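Side-chain contacts in Adp-ribosyltransferase (Staphylococcus aureus, PDB 1OJQ), which transfers ADP-ribose from NAD(+) to a protein acceptor, probably a small Rho-type GTPase as in other C3 exoenzymes: residues S26-D29 and K30-I33; A32-N35 and Y36-S40. One frame throughout, in Å; residues are numbered along the deposited sequence. Where two conformers were deposited one is given.

Contact 1 of 2, residues S26-D29 and K30-I33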
ATOM      1  N   SER A  26      22.003  -4.271   5.293  1.00 10.94           N
ATOM      2  CA  SER A  26      22.909  -5.411   5.283  1.00 13.65           C
ATOM      3  C   SER A  26      22.555  -6.393   4.174  1.00 17.04           C
ATOM      4  O   SER A  26      21.528  -6.250   3.518  1.00  8.44           O
ATOM      5  CB  SER A  26      22.813  -6.147   6.626  1.00  7.70           C
ATOM      6  OG  SER A  26      21.537  -6.795   6.660  1.00 14.40           O
ATOM      7  N   SER A  27      23.377  -7.416   3.949  1.00 12.77           N
ATOM      8  CA  SER A  27      23.048  -8.412   2.928  1.00 11.16           C
ATOM      9  C   SER A  27      21.740  -9.104   3.266  1.00 10.81           C
ATOM     10  O   SER A  27      20.947  -9.432   2.371  1.00  7.27           O
ATOM     11  CB  SER A  27      24.173  -9.445   2.814  0.33 11.11           C
ATOM     12  OG  SER A  27      25.385  -8.813   2.437  0.33 12.41           O
ATOM     13  N   LYS A  28      21.496  -9.335   4.566  1.00  9.82           N
ATOM     14  CA  LYS A  28      20.243  -9.997   4.936  1.00 10.13           C
ATOM     15  C   LYS A  28      19.017  -9.133   4.665  1.00  8.84           C
ATOM     16  O   LYS A  28      17.982  -9.661   4.253  1.00  8.13           O
ATOM     17  CB  LYS A  28      20.299 -10.350   6.432  1.00 21.78           C
ATOM     18  CG  LYS A  28      20.432 -11.850   6.678  1.00 26.98           C
ATOM     19  CD  LYS A  28      19.042 -12.430   6.956  1.00 20.42           C
ATOM     20  CE  LYS A  28      19.082 -13.946   6.867  1.00 22.05           C
ATOM     21  NZ  LYS A  28      17.767 -14.509   6.473  1.00 51.25           N
ATOM     22  N   ASP A  29      19.155  -7.832   4.909  1.00  8.43           N
ATOM     23  CA  ASP A  29      18.109  -6.863   4.603  1.00  8.78           C
ATOM     24  C   ASP A  29      17.737  -6.977   3.130  1.00  9.58           C
ATOM     25  O   ASP A  29      16.583  -7.048   2.712  1.00  7.72           O
ATOM     26  CB  ASP A  29      18.559  -5.441   4.905  1.00  9.66           C
ATOM     27  CG  ASP A  29      18.641  -5.095   6.374  1.00 10.05           C
ATOM     28  OD1 ASP A  29      17.784  -5.565   7.141  1.00 11.82           O
ATOM     29  OD2 ASP A  29      19.565  -4.341   6.759  1.00 12.16           O
ATOM     30  N   LYS A  30      18.779  -6.990   2.298  1.00  6.03           N
ATOM     31  CA  LYS A  30      18.508  -7.038   0.853  1.00  9.95           C
ATOM     32  C   LYS A  30      17.755  -8.289   0.443  1.00  8.14           C
ATOM     33  O   LYS A  30      16.809  -8.239  -0.341  1.00  9.02           O
ATOM     34  CB  LYS A  30      19.854  -6.969   0.122  1.00  8.88           C
ATOM     35  CG  LYS A  30      20.526  -5.610   0.307  1.00 11.78           C
ATOM     36  CD  LYS A  30      21.565  -5.460  -0.797  1.00 27.49           C
ATOM     37  CE  LYS A  30      22.967  -5.439  -0.216  1.00 34.31           C
ATOM     38  NZ  LYS A  30      23.972  -5.427  -1.328  1.00 30.87           N
ATOM     39  N   MET A  31      18.186  -9.418   1.005  1.00  9.54           N
ATOM     40  CA  MET A  31      17.594 -10.711   0.710  1.00 11.00           C
ATOM     41  C   MET A  31      16.136 -10.779   1.145  1.00  6.17           C
ATOM     42  O   MET A  31      15.279 -11.326   0.445  1.00  9.86           O
ATOM     43  CB  MET A  31      18.375 -11.816   1.420  1.00  9.88           C
ATOM     44  CG  MET A  31      17.823 -13.221   1.355  1.00 11.02           C
ATOM     45  SD  MET A  31      18.697 -14.277   2.559  1.00 20.93           S
ATOM     46  CE  MET A  31      17.324 -14.887   3.531  1.00 29.65           C
ATOM     47  N   ALA A  32      15.870 -10.247   2.336  1.00  8.14           N
ATOM     48  CA  ALA A  32      14.510 -10.259   2.851  1.00  4.26           C
ATOM     49  C   ALA A  32      13.581  -9.453   1.962  1.00  7.88           C
ATOM     50  O   ALA A  32      12.491  -9.924   1.654  1.00  6.13           O
ATOM     51  CB  ALA A  32      14.445  -9.636   4.243  1.00  8.79           C
ATOM     52  N   ILE A  33      14.011  -8.233   1.615  1.00  3.90           N
ATOM     53  CA  ILE A  33      13.108  -7.426   0.786  1.00  3.45           C
ATOM     54  C   ILE A  33      12.923  -8.104  -0.564  1.00  5.14           C
ATOM     55  O   ILE A  33      11.798  -8.218  -1.065  1.00  8.46           O
ATOM     56  CB  ILE A  33      13.647  -6.001   0.588  1.00  5.10           C
ATOM     57  CG1 ILE A  33      13.738  -5.219   1.906  1.00  7.07           C
ATOM     58  CG2 ILE A  33      12.854  -5.227  -0.457  1.00  7.48           C
ATOM     59  CD1 ILE A  33      14.667  -4.014   1.782  1.00  6.92           C
TER
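Four backbone hydrogen bonds join S26-D29 to K30-I33, starting with K30 N to S26 O at 3.1 Å and M31 N to S27 O, and continuing one residue at a time to I33 N and D29 O. They make up the first turns of helix 27-38. The last is the straightest, with 172° at the hydrogen of I33.

A second set of bonds belongs to the helix start, where backbone N-H groups have no preceding turn to bind. S26 is the N-cap: its OG accepts from D29 N at 3.1 Å, and D29 OD2 in turn accepts from S26 N at 2.8 Å. This reciprocal pair is a capping box. S26 N reaches OD2 from the anti side, 23° out of the carboxylate plane, and the carboxylate is within range because chi1 of -73° folds CG back beside the backbone N of D29. T71 binds OD1 and K74 makes a salt bridge to OD2, so the cap is also tied to helix 59-73 and the chain running on from it.

Van der Waals contact is thinner. K28 and M31 run alongside each other in the same direction on an exposed flank, and K28 CE comes 3.9 Å from M31 CE. Elsewhere aliphatic carbons pack against backbone carbonyl oxygens: the K30 chain leaves past S26 O, which its CG approaches to 3.4 Å, while I33 CG1 rests 3.5 Å from D29 O.

Contact 2 of 2, residues A32-N35 and Y36-S40; sequences AIYN and YTKNS
K38 crosses the Y34 side chain at a slant and runs alongside N35 in the last turn of helix 27-38, and its chain can be followed outward atom by atom. CB sits 3.5 Å from N35 O. With chi1 at -62°, CG is set anti to the carbonyl carbon and passes close to the backbone of Y34 before meeting that residue's ring, 3.5 Å from CE2. CD is shared between two neighbours, Y34 CE2 and N35 OD1, the latter 3.5 Å away. There the chain bends (chi3 83°), and CE moves off from the ring. The tip, NZ, donates to a water 3.1 Å away, and the same water donates to N35 OD1 at 2.7 Å, so ammonium and amide oxygen are joined through solvent.

T37 works differently. Its OG1 turns back onto the helix and donates to Y34 O at 2.7 Å, a carbonyl that also accepts K38 N, nearly in line with its C=O bond. The hydroxyl comes from the flank, at 127° to C=O. A174 N is a further partner of OG1, which links the helix to the loop carrying T173 and A174. Beyond K38 the helix ends: N39 N makes a weak bond to N35 O and another bond to Y36 O.

T37 is among the residues that bind NAD(+), and its side chain lies about 4 Å from that of E180, another of them. A hydroxyl engaged by both Y34 O and A174 N has its rotation fixed, which implies that this binding residue is probably held in place before the nucleotide arrives.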
ATOM      1  N   ALA A  32      15.870 -10.247   2.336  1.00  8.14           N
ATOM      2  CA  ALA A  32      14.510 -10.259   2.851  1.00  4.26           C
ATOM      3  C   ALA A  32      13.581  -9.453   1.962  1.00  7.88           C
ATOM      4  O   ALA A  32      12.491  -9.924   1.654  1.00  6.13           O
ATOM      5  CB  ALA A  32      14.445  -9.636   4.243  1.00  8.79           C
ATOM      6  N   ILE A  33      14.011  -8.233   1.615  1.00  3.90           N
ATOM      7  CA  ILE A  33      13.108  -7.426   0.786  1.00  3.45           C
ATOM      8  C   ILE A  33      12.923  -8.104  -0.564  1.00  5.14           C
ATOM      9  O   ILE A  33      11.798  -8.218  -1.065  1.00  8.46           O
ATOM     10  CB  ILE A  33      13.647  -6.001   0.588  1.00  5.10           C
ATOM     11  CG1 ILE A  33      13.738  -5.219   1.906  1.00  7.07           C
ATOM     12  CG2 ILE A  33      12.854  -5.227  -0.457  1.00  7.48           C
ATOM     13  CD1 ILE A  33      14.667  -4.014   1.782  1.00  6.92           C
ATOM     14  N   TYR A  34      14.007  -8.569  -1.177  1.00  4.71           N
ATOM     15  CA  TYR A  34      13.892  -9.160  -2.521  1.00  5.76           C
ATOM     16  C   TYR A  34      12.948 -10.353  -2.478  1.00  7.30           C
ATOM     17  O   TYR A  34      12.030 -10.475  -3.285  1.00  8.82           O
ATOM     18  CB  TYR A  34      15.255  -9.585  -3.084  1.00  7.03           C
ATOM     19  CG  TYR A  34      15.171  -9.917  -4.557  1.00  5.95           C
ATOM     20  CD1 TYR A  34      15.384  -8.942  -5.527  1.00  5.70           C
ATOM     21  CD2 TYR A  34      14.874 -11.202  -4.997  1.00  8.82           C
ATOM     22  CE1 TYR A  34      15.307  -9.207  -6.878  1.00  6.96           C
ATOM     23  CE2 TYR A  34      14.793 -11.489  -6.348  1.00  7.96           C
ATOM     24  CZ  TYR A  34      15.011 -10.501  -7.282  1.00  9.41           C
ATOM     25  OH  TYR A  34      14.933 -10.804  -8.615  1.00  8.69           O
ATOM     26  N   ASN A  35      13.176 -11.273  -1.549  1.00  7.42           N
ATOM     27  CA  ASN A  35      12.323 -12.457  -1.462  1.00  8.32           C
ATOM     28  C   ASN A  35      10.862 -12.095  -1.226  1.00  9.15           C
ATOM     29  O   ASN A  35       9.970 -12.763  -1.759  1.00  7.21           O
ATOM     30  CB  ASN A  35      12.814 -13.409  -0.370  1.00  6.32           C
ATOM     31  CG  ASN A  35      14.060 -14.150  -0.809  1.00  9.21           C
ATOM     32  OD1 ASN A  35      14.351 -14.299  -2.004  1.00 13.17           O
ATOM     33  ND2 ASN A  35      14.822 -14.609   0.175  1.00 14.23           N
ATOM     34  N   TYR A  36      10.593 -11.054  -0.445  1.00  7.11           N
ATOM     35  CA  TYR A  36       9.209 -10.621  -0.253  1.00  6.95           C
ATOM     36  C   TYR A  36       8.593 -10.206  -1.580  1.00  6.36           C
ATOM     37  O   TYR A  36       7.460 -10.596  -1.898  1.00  8.96           O
ATOM     38  CB  TYR A  36       9.121  -9.498   0.816  1.00  6.84           C
ATOM     39  CG  TYR A  36       7.651  -9.182   1.057  1.00  6.08           C
ATOM     40  CD1 TYR A  36       6.920  -9.976   1.937  1.00  8.41           C
ATOM     41  CD2 TYR A  36       7.010  -8.140   0.413  1.00  5.25           C
ATOM     42  CE1 TYR A  36       5.573  -9.703   2.162  1.00 10.43           C
ATOM     43  CE2 TYR A  36       5.665  -7.868   0.626  1.00  9.01           C
ATOM     44  CZ  TYR A  36       4.959  -8.654   1.507  1.00  8.39           C
ATOM     45  OH  TYR A  36       3.618  -8.395   1.723  1.00  9.91           O
ATOM     46  N   THR A  37       9.301  -9.389  -2.359  1.00  6.24           N
ATOM     47  CA  THR A  37       8.769  -8.912  -3.633  1.00  7.07           C
ATOM     48  C   THR A  37       8.517 -10.056  -4.613  1.00 11.99           C
ATOM     49  O   THR A  37       7.584  -9.932  -5.403  1.00 12.72           O
ATOM     50  CB  THR A  37       9.668  -7.885  -4.341  1.00 10.04           C
ATOM     51  OG1 THR A  37      10.888  -8.509  -4.788  1.00  8.13           O
ATOM     52  CG2 THR A  37      10.030  -6.747  -3.394  1.00  8.27           C
ATOM     53  N   LYS A  38       9.281 -11.136  -4.560  1.00  8.48           N
ATOM     54  CA  LYS A  38       9.118 -12.298  -5.411  1.00 11.77           C
ATOM     55  C   LYS A  38       7.845 -13.102  -5.134  1.00 10.05           C
ATOM     56  O   LYS A  38       7.264 -13.657  -6.050  1.00 13.08           O
ATOM     57  CB  LYS A  38      10.247 -13.313  -5.163  1.00  9.93           C
ATOM     58  CG  LYS A  38      11.653 -12.878  -5.462  1.00 20.73           C
ATOM     59  CD  LYS A  38      12.600 -14.015  -5.073  1.00 31.35           C
ATOM     60  CE  LYS A  38      12.687 -15.053  -6.180  1.00 23.20           C
ATOM     61  NZ  LYS A  38      13.570 -16.187  -5.756  1.00 13.39           N
ATOM     62  N   ASN A  39       7.506 -13.186  -3.858  1.00 14.05           N
ATOM     63  CA  ASN A  39       6.603 -14.195  -3.307  1.00 21.29           C
ATOM     64  C   ASN A  39       6.166 -13.821  -1.890  1.00  9.64           C
ATOM     65  O   ASN A  39       6.766 -14.307  -0.933  1.00 16.97           O
ATOM     66  CB  ASN A  39       7.347 -15.521  -3.292  1.00 22.51           C
ATOM     67  CG  ASN A  39       6.533 -16.785  -3.152  1.00 35.09           C
ATOM     68  OD1 ASN A  39       5.333 -16.837  -3.438  1.00 44.80           O
ATOM     69  ND2 ASN A  39       7.222 -17.848  -2.714  1.00 32.49           N
ATOM     70  N   SER A  40       5.169 -12.968  -1.811  1.00 12.71           N
ATOM     71  CA  SER A  40       4.697 -12.468  -0.519  1.00 10.73           C
ATOM     72  C   SER A  40       3.680 -13.396   0.108  1.00  9.90           C
ATOM     73  O   SER A  40       3.494 -13.353   1.312  1.00  8.08           O
ATOM     74  CB  SER A  40       4.082 -11.084  -0.692  1.00 15.14           C
ATOM     75  OG  SER A  40       2.937 -11.155  -1.537  1.00 17.98           O
TER
HETATM   76  O   HOH W   1      14.334 -16.910  -2.808  1.00 31.53           O

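Both contacts belong to helix 27-38, contact 1 at its start and contact 2 at its end, with A32 and I33 common to the two. Each is partly buried, with one residue well inside at either end, D29 and Y36, besides the shared I33. Both also face helix 59-73, but with different chemistry: D29 hydrogen-bonds to T71 of that helix and pairs in charge with K74 just past its end, whereas Y36 packs on L68 of that helix and, away from it, sets its ring edge-to-face with Y136. Outward-facing lysines differ too, K28 lying beside a methionine and K38 using a tyrosine and a bridging water. Contact 2 is nearer the chain's centre and includes an NAD(+)-binding residue; contact 1 caps the outer end.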